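Putative c-1-tetrahydrofolate synthase, cytoplasmic (Leishmania major, PDB 4A26) probably catalyses NAD(P)-linked oxidation of 5,10-methylenetetrahydrofolate and hydrolysis of the resulting 5,10-methenyl form to 10-formyltetrahydrofolate, two consecutive steps of one-carbon metabolism. Local coordinates at residues A16-E21 against G278-A283; T148-I153 against L285-L290; V154-C159 against A234-G239. All blocks are in the same frame, centred on the assembly; numbering follows the deposited sequence.

Interaction 1. Residues A16-E21 against G278-A283; sequences AAIRSE and GPMTIA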
loop_
_atom_site.group_PDB
_atom_site.type_symbol
_atom_site.label_atom_id
_atom_site.label_comp_id
_atom_site.label_asym_id
_atom_site.label_seq_id
_atom_site.Cartn_x
_atom_site.Cartn_y
_atom_site.Cartn_z
ATOM N N ALA A 16 -2.496 25.829 12.606
ATOM C CA ALA A 16 -2.851 26.619 13.786
ATOM C C ALA A 16 -4.315 26.414 14.158
ATOM O O ALA A 16 -4.638 26.227 15.331
ATOM C CB ALA A 16 -2.572 28.092 13.541
ATOM N N ALA A 17 -5.189 26.446 13.154
ATOM C CA ALA A 17 -6.610 26.178 13.357
ATOM C C ALA A 17 -6.832 24.773 13.913
ATOM O O ALA A 17 -7.668 24.578 14.796
ATOM C CB ALA A 17 -7.371 26.347 12.054
ATOM N N ILE A 18 -6.080 23.804 13.392
ATOM C CA ILE A 18 -6.196 22.416 13.828
ATOM C C ILE A 18 -5.738 22.235 15.277
ATOM O O ILE A 18 -6.406 21.552 16.054
ATOM C CB ILE A 18 -5.421 21.460 12.894
ATOM C CG1 ILE A 18 -6.201 21.264 11.591
ATOM C CG2 ILE A 18 -5.198 20.111 13.560
ATOM C CD1 ILE A 18 -5.423 20.576 10.501
ATOM N N ARG A 19 -4.621 22.858 15.647
ATOM C CA ARG A 19 -4.150 22.802 17.036
ATOM C C ARG A 19 -5.207 23.323 18.005
ATOM O O ARG A 19 -5.405 22.750 19.078
ATOM C CB ARG A 19 -2.844 23.583 17.213
ATOM C CG ARG A 19 -1.629 22.905 16.586
ATOM C CD ARG A 19 -0.320 23.472 17.125
ATOM N NE ARG A 19 -0.149 24.890 16.820
ATOM C CZ ARG A 19 0.205 25.378 15.631
ATOM N NH1 ARG A 19 0.423 24.568 14.602
ATOM N NH2 ARG A 19 0.337 26.689 15.460
ATOM N N SER A 20 -5.890 24.399 17.616
ATOM C CA SER A 20 -6.985 24.959 18.415
ATOM C C SER A 20 -8.142 23.973 18.554
ATOM O O SER A 20 -8.712 23.824 19.634
ATOM C CB SER A 20 -7.496 26.256 17.789
ATOM O OG SER A 20 -8.659 26.716 18.454
ATOM N N GLU A 21 -8.487 23.313 17.453
ATOM C CA GLU A 21 -9.550 22.312 17.456
ATOM C C GLU A 21 -9.200 21.120 18.343
ATOM O O GLU A 21 -10.046 20.642 19.104
ATOM C CB GLU A 21 -9.835 21.838 16.033
ATOM C CG GLU A 21 -10.495 22.897 15.174
ATOM C CD GLU A 21 -10.318 22.659 13.688
ATOM O OE1 GLU A 21 -9.985 21.524 13.277
ATOM O OE2 GLU A 21 -10.521 23.621 12.919
ATOM N N GLY A 278 5.235 20.956 7.399
ATOM C CA GLY A 278 6.015 21.549 8.488
ATOM C C GLY A 278 5.266 21.486 9.802
ATOM O O GLY A 278 5.333 20.472 10.496
ATOM N N PRO A 279 4.557 22.573 10.169
ATOM C CA PRO A 279 3.657 22.479 11.324
ATOM C C PRO A 279 2.402 21.627 11.088
ATOM O O PRO A 279 1.731 21.267 12.055
ATOM C CB PRO A 279 3.281 23.942 11.605
ATOM C CG PRO A 279 3.634 24.688 10.374
ATOM C CD PRO A 279 4.797 23.974 9.786
ATOM N N MET A 280 2.078 21.323 9.830
ATOM C CA MET A 280 1.008 20.364 9.526
ATOM C C MET A 280 1.382 18.970 10.014
ATOM O O MET A 280 0.566 18.294 10.635
ATOM C CB MET A 280 0.711 20.293 8.019
ATOM C CG MET A 280 -0.138 21.430 7.467
ATOM S SD MET A 280 -1.802 21.562 8.172
ATOM C CE MET A 280 -2.470 19.927 7.893
ATOM N N THR A 281 2.612 18.552 9.716
ATOM C CA THR A 281 3.118 17.235 10.103
ATOM C C THR A 281 2.994 17.010 11.604
ATOM O O THR A 281 2.466 15.983 12.036
ATOM C CB THR A 281 4.600 17.060 9.686
ATOM O OG1 THR A 281 4.718 17.202 8.265
ATOM C CG2 THR A 281 5.132 15.693 10.106
ATOM N N ILE A 282 3.477 17.976 12.388
ATOM C CA ILE A 282 3.378 17.917 13.850
ATOM C C ILE A 282 1.928 17.967 14.320
ATOM O O ILE A 282 1.566 17.312 15.297
ATOM C CB ILE A 282 4.188 19.055 14.526
ATOM C CG1 ILE A 282 5.687 18.759 14.432
ATOM C CG2 ILE A 282 3.798 19.220 15.993
ATOM C CD1 ILE A 282 6.560 19.822 15.052
ATOM N N ALA A 283 1.100 18.744 13.626
ATOM C CA ALA A 283 -0.330 18.824 13.940
ATOM C C ALA A 283 -1.000 17.477 13.696
ATOM O O ALA A 283 -1.764 16.982 14.533
ATOM C CB ALA A 283 -0.992 19.896 13.105
#
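Ile18 meets Met280 and Ala283 in an apolar contact between two helices that run almost side by side. Their short axes come within 9.7 Å at 19° to each other, and the backbones are nearest at Arg19 and Ala283, whose CA atoms are 6.3 Å apart. Ile18 divides its work between two branches. CD1, at the end of the longer one, reaches Met280 CE at 4.0 Å, the two side chains crossing at about a right angle. CG2, set anti to the backbone N, meets Ala283 CB at 4.2 Å. Met280 starts out pointing away from helix 11-32, but bends at chi2 and chi3 (-62° and -55°) swing its methyl back to Ile18. The same side chain touches Ile14, Ala15 and Leu155, the last on helix 147-159.

Helix 11-32 belongs to the catalytic domain, whereas Gly278 to Thr281 form the end of the Pro-Gly-Gly-Val-Gly-Pro-Met-Thr signature of the methylenetetrahydrofolate dehydrogenase/cyclohydrolase family. Gly278 is the N-cap of helix 279-297, the long helix that runs from the NAD(P)-binding region back along the catalytic domain.

The polar side chain here makes only a van der Waals contact across the pair. Arg19 brings NH1 obliquely to Pro279 CB at 4.2 Å. One face of its guanidinium lies over its own helix, with Ala16 CA 3.5 Å above the plane near the rim. Arg19 NE has a long, weak ion pair with Glu64.

Interaction 2. Residues T148-I153 against L285-L290; sequences TAKGVI and LLENTL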
loop_
_atom_site.group_PDB
_atom_site.type_symbol
_atom_site.label_atom_id
_atom_site.label_comp_id
_atom_site.label_asym_id
_atom_site.label_seq_id
_atom_site.Cartn_x
_atom_site.Cartn_y
_atom_site.Cartn_z
ATOM N N THR A 148 2.902 13.585 7.540
ATOM C CA THR A 148 3.083 14.489 6.405
ATOM C C THR A 148 2.109 14.146 5.281
ATOM O O THR A 148 1.480 15.032 4.704
ATOM C CB THR A 148 4.527 14.470 5.873
ATOM O OG1 THR A 148 5.418 14.890 6.909
ATOM C CG2 THR A 148 4.681 15.405 4.682
ATOM N N ALA A 149 1.969 12.853 5.004
ATOM C CA ALA A 149 1.047 12.376 3.974
ATOM C C ALA A 149 -0.377 12.843 4.259
ATOM O O ALA A 149 -1.018 13.446 3.398
ATOM C CB ALA A 149 1.101 10.857 3.882
ATOM N N LYS A 150 -0.856 12.582 5.473
ATOM C CA LYS A 150 -2.225 12.934 5.857
ATOM C C LYS A 150 -2.448 14.451 5.808
ATOM O O LYS A 150 -3.501 14.914 5.368
ATOM C CB LYS A 150 -2.555 12.393 7.253
ATOM C CG LYS A 150 -4.042 12.434 7.608
ATOM C CD LYS A 150 -4.271 12.411 9.116
ATOM C CE LYS A 150 -5.709 12.064 9.478
ATOM N NZ LYS A 150 -5.871 11.890 10.957
ATOM N N GLY A 151 -1.449 15.209 6.251
ATOM C CA GLY A 151 -1.517 16.673 6.268
ATOM C C GLY A 151 -1.538 17.313 4.893
ATOM O O GLY A 151 -1.985 18.449 4.744
ATOM N N VAL A 152 -1.042 16.599 3.887
ATOM C CA VAL A 152 -1.166 17.051 2.503
ATOM C C VAL A 152 -2.620 16.951 2.036
ATOM O O VAL A 152 -3.139 17.872 1.413
ATOM C CB VAL A 152 -0.262 16.235 1.553
ATOM C CG1 VAL A 152 -0.612 16.524 0.098
ATOM C CG2 VAL A 152 1.209 16.539 1.836
ATOM N N ILE A 153 -3.273 15.832 2.341
ATOM C CA ILE A 153 -4.684 15.651 1.984
ATOM C C ILE A 153 -5.573 16.659 2.721
ATOM O O ILE A 153 -6.501 17.213 2.128
ATOM C CB ILE A 153 -5.169 14.198 2.242
ATOM C CG1 ILE A 153 -4.806 13.294 1.065
ATOM C CG2 ILE A 153 -6.666 14.139 2.397
ATOM C CD1 ILE A 153 -3.347 13.204 0.771
ATOM N N LEU A 285 0.510 14.640 13.728
ATOM C CA LEU A 285 0.998 13.732 14.771
ATOM C C LEU A 285 0.139 13.824 16.029
ATOM O O LEU A 285 -0.097 12.817 16.691
ATOM C CB LEU A 285 2.461 14.021 15.114
ATOM C CG LEU A 285 3.039 13.275 16.315
ATOM C CD1 LEU A 285 2.986 11.777 16.090
ATOM C CD2 LEU A 285 4.463 13.736 16.589
ATOM N N LEU A 286 -0.323 15.027 16.360
ATOM C CA LEU A 286 -1.198 15.212 17.522
ATOM C C LEU A 286 -2.595 14.644 17.269
ATOM O O LEU A 286 -3.188 14.035 18.159
ATOM C CB LEU A 286 -1.291 16.686 17.916
ATOM C CG LEU A 286 -0.031 17.317 18.508
ATOM C CD1 LEU A 286 -0.263 18.799 18.793
ATOM C CD2 LEU A 286 0.390 16.594 19.773
ATOM N N GLU A 287 -3.110 14.838 16.055
ATOM C CA GLU A 287 -4.425 14.302 15.693
ATOM C C GLU A 287 -4.419 12.777 15.710
ATOM O O GLU A 287 -5.330 12.150 16.258
ATOM C CB GLU A 287 -4.878 14.812 14.323
ATOM C CG GLU A 287 -6.328 14.461 14.007
ATOM C CD GLU A 287 -7.107 15.629 13.446
ATOM O OE1 GLU A 287 -6.720 16.151 12.377
ATOM O OE2 GLU A 287 -8.115 16.025 14.076
ATOM N N ASN A 288 -3.388 12.193 15.103
ATOM C CA ASN A 288 -3.141 10.764 15.203
ATOM C C ASN A 288 -3.183 10.309 16.659
ATOM O O ASN A 288 -3.824 9.317 16.984
ATOM C CB ASN A 288 -1.785 10.409 14.571
ATOM C CG ASN A 288 -1.876 10.154 13.059
ATOM O OD1 ASN A 288 -2.864 10.507 12.409
ATOM N ND2 ASN A 288 -0.834 9.540 12.500
ATOM N N THR A 289 -2.515 11.056 17.534
ATOM C CA THR A 289 -2.439 10.711 18.957
ATOM C C THR A 289 -3.763 10.901 19.688
ATOM O O THR A 289 -4.023 10.216 20.677
ATOM C CB THR A 289 -1.370 11.543 19.678
ATOM O OG1 THR A 289 -0.162 11.541 18.910
ATOM C CG2 THR A 289 -1.088 10.971 21.062
ATOM N N LEU A 290 -4.591 11.835 19.219
ATOM C CA LEU A 290 -5.933 12.008 19.777
ATOM C C LEU A 290 -6.769 10.771 19.458
ATOM O O LEU A 290 -7.345 10.166 20.356
ATOM C CB LEU A 290 -6.616 13.265 19.222
ATOM C CG LEU A 290 -7.715 13.924 20.072
ATOM C CD1 LEU A 290 -8.546 14.861 19.206
ATOM C CD2 LEU A 290 -8.613 12.919 20.749
#
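Lys150 faces Glu287 and Asn288 across two well-separated helical backbones: the CA atoms of Lys150 and Asn288 are 9.6 Å apart, so side chains alone span the distance. The helices are 147-159 of the NAD(P)-binding, Rossmann-type domain and 279-297, the long C-terminal helix that packs against helices 11-32 and 49-64 of the catalytic domain. Lys150 has CG anti to the backbone N (chi1 -167°) and stays extended to its tip, which carries the ammonium group over to the second helix. Lys150 and Asn288 run alongside each other with opposite headings, NZ lying 3.6 Å from Asn288 OD1, and Lys150 crosses Glu287 at about a right angle, with NZ 4.0 Å from Glu287 CG. Lys150 NZ and Glu287 OE1, 4.6 Å apart, are beyond a salt bridge, so any attraction is probably weak; Lys150 also has a long, weak ion pair with Glu291. The amide of Asn288 is held from its nitrogen side, where ND2 bonds to the carbonyl oxygens of Thr145 and Ala124. One turn of helix is doubly tied: Leu285 O accepts both Thr289 N and Thr289 OG1, the hydroxyl at 2.6 Å and tilted 22° from the carbonyl plane.

Interaction 3. Residues V154-C159 against A234-G239; sequences VLLKRC and AVVDVG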
loop_
_atom_site.group_PDB
_atom_site.type_symbol
_atom_site.label_atom_id
_atom_site.label_comp_id
_atom_site.label_asym_id
_atom_site.label_seq_id
_atom_site.Cartn_x
_atom_site.Cartn_y
_atom_site.Cartn_z
ATOM N N VAL A 154 -5.276 16.908 3.996
ATOM C CA VAL A 154 -6.052 17.862 4.801
ATOM C C VAL A 154 -5.887 19.300 4.291
ATOM O O VAL A 154 -6.841 20.072 4.283
ATOM C CB VAL A 154 -5.689 17.775 6.302
ATOM C CG1 VAL A 154 -6.334 18.913 7.081
ATOM C CG2 VAL A 154 -6.120 16.427 6.875
ATOM N N LEU A 155 -4.680 19.648 3.862
ATOM C CA LEU A 155 -4.445 20.903 3.142
ATOM C C LEU A 155 -5.446 21.104 2.006
ATOM O O LEU A 155 -5.991 22.193 1.845
ATOM C CB LEU A 155 -3.017 20.943 2.578
ATOM C CG LEU A 155 -1.975 21.798 3.306
ATOM C CD1 LEU A 155 -2.240 21.886 4.801
ATOM C CD2 LEU A 155 -0.580 21.238 3.036
ATOM N N LEU A 156 -5.680 20.051 1.227
ATOM C CA LEU A 156 -6.613 20.109 0.100
ATOM C C LEU A 156 -8.057 20.242 0.574
ATOM O O LEU A 156 -8.742 21.194 0.216
ATOM C CB LEU A 156 -6.467 18.865 -0.784
ATOM C CG LEU A 156 -5.110 18.670 -1.470
ATOM C CD1 LEU A 156 -5.002 17.268 -2.030
ATOM C CD2 LEU A 156 -4.902 19.699 -2.569
ATOM N N LYS A 157 -8.507 19.286 1.386
ATOM C CA LYS A 157 -9.865 19.291 1.939
ATOM C C LYS A 157 -10.240 20.644 2.526
ATOM O O LYS A 157 -11.342 21.150 2.294
ATOM C CB LYS A 157 -10.001 18.239 3.043
ATOM C CG LYS A 157 -10.102 16.799 2.555
ATOM C CD LYS A 157 -10.494 15.872 3.702
ATOM C CE LYS A 157 -10.975 14.518 3.211
ATOM N NZ LYS A 157 -9.844 13.668 2.773
ATOM N N ARG A 158 -9.313 21.214 3.293
ATOM C CA ARG A 158 -9.550 22.465 4.002
ATOM C C ARG A 158 -9.485 23.705 3.116
ATOM O O ARG A 158 -9.933 24.770 3.526
ATOM C CB ARG A 158 -8.583 22.597 5.181
ATOM C CG ARG A 158 -9.028 21.792 6.387
ATOM C CD ARG A 158 -8.095 21.971 7.558
ATOM N NE ARG A 158 -8.795 21.817 8.830
ATOM C CZ ARG A 158 -9.385 22.807 9.498
ATOM N NH1 ARG A 158 -9.385 24.054 9.029
ATOM N NH2 ARG A 158 -9.988 22.545 10.648
ATOM N N CYS A 159 -8.929 23.568 1.918
ATOM C CA CYS A 159 -8.983 24.631 0.914
ATOM C C CYS A 159 -10.152 24.439 -0.054
ATOM O O CYS A 159 -10.336 25.234 -0.975
ATOM C CB CYS A 159 -7.668 24.703 0.140
ATOM S SG CYS A 159 -6.318 25.406 1.092
ATOM N N ALA A 234 -3.956 22.459 -8.519
ATOM C CA ALA A 234 -3.567 22.652 -7.130
ATOM C C ALA A 234 -2.215 21.989 -6.951
ATOM O O ALA A 234 -2.060 20.803 -7.255
ATOM C CB ALA A 234 -4.588 22.032 -6.197
ATOM N N VAL A 235 -1.238 22.752 -6.467
ATOM C CA VAL A 235 0.120 22.248 -6.303
ATOM C C VAL A 235 0.552 22.280 -4.840
ATOM O O VAL A 235 0.559 23.339 -4.216
ATOM C CB VAL A 235 1.120 23.070 -7.140
ATOM C CG1 VAL A 235 2.532 22.489 -7.005
ATOM C CG2 VAL A 235 0.691 23.104 -8.595
ATOM N N VAL A 236 0.916 21.114 -4.300
ATOM C CA VAL A 236 1.464 21.033 -2.942
ATOM C C VAL A 236 2.949 20.678 -2.977
ATOM O O VAL A 236 3.326 19.583 -3.392
ATOM C CB VAL A 236 0.713 20.016 -2.062
ATOM C CG1 VAL A 236 1.183 20.135 -0.618
ATOM C CG2 VAL A 236 -0.784 20.246 -2.145
ATOM N N ASP A 237 3.781 21.617 -2.535
ATOM C CA ASP A 237 5.226 21.451 -2.541
ATOM C C ASP A 237 5.675 20.885 -1.198
ATOM O O ASP A 237 5.703 21.592 -0.200
ATOM C CB ASP A 237 5.896 22.806 -2.808
ATOM C CG ASP A 237 7.358 22.683 -3.205
ATOM O OD1 ASP A 237 8.005 21.658 -2.903
ATOM O OD2 ASP A 237 7.866 23.628 -3.835
ATOM N N VAL A 238 6.022 19.603 -1.185
ATOM C CA VAL A 238 6.472 18.926 0.034
ATOM C C VAL A 238 8.005 18.823 0.104
ATOM O O VAL A 238 8.573 18.587 1.174
ATOM C CB VAL A 238 5.849 17.513 0.158
ATOM C CG1 VAL A 238 5.979 17.002 1.584
ATOM C CG2 VAL A 238 4.385 17.534 -0.243
ATOM N N GLY A 239 8.670 19.004 -1.031
ATOM C CA GLY A 239 10.127 19.012 -1.066
ATOM C C GLY A 239 10.721 20.186 -0.310
ATOM O O GLY A 239 10.162 21.275 -0.306
#
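Cys159 N is shared between the carbonyl oxygens of Leu155 and Leu156, the two helix residues that touch strand 234-237; it bonds to Leu156 O at 2.9 Å and more weakly to Leu155 O at 3.2 Å. The contact itself is purely apolar. Val236, with CG1 anti to its backbone N (chi1 -171°), spreads its two methyls to separate leucines: CG1 meets Leu155 CD2 at 4.2 Å, and CG2 meets Leu156 CD2, also at 4.2 Å. Leu156 CD2 does double duty. Its CB leaves the helix to one side, but the far end of the chain comes round to the strand, where the Leu156 side chain lies at a slant across Val236 and its CD2 is also 4.3 Å from Ala234 CB, bridging two residues on the same face of the strand. Ile161 touches both Leu156 and Ala234. Val235, between Ala234 and Val236 in the strand, points to the other face and packs on Ile229 and Ile270. Leu155 turns its other methyl, CD1, to Met280, and the side chain also touches Ile14.

Backbone bonds tie Ala234 and Val236 to strand 213-216 and the residue before it, and Val235 to strand 269-271. The helix runs at 144° to the strand, its axis 10.3 Å away, so its direction is roughly opposed to the strand's. A helix laid in this sense over an inner strand of a parallel sheet is the layered packing of a Rossmann-type NAD(P)-binding domain.

Helix 147-159 joins the three contacts: its first half serves interaction 2, its second half interaction 3, and both halves touch interaction 1. Interactions 1 and 2 share helix 279-297, their centres 9 Å apart, and meet where Thr281 OG1 and Thr148 OG1 probably hydrogen-bond at 2.8 Å. Interactions 1 and 3, with centres 14 Å apart, are linked by a salt bridge of 2.6 Å between Glu21 OE2 and Arg158 NH2. Thr148 and Val152 also pack on Val238, just beyond strand 234-237. Packing thus runs from the nucleotide-domain sheet to the catalytic domain. In relatives the cleft between those domains holds folate and cofactor; the same is probable here.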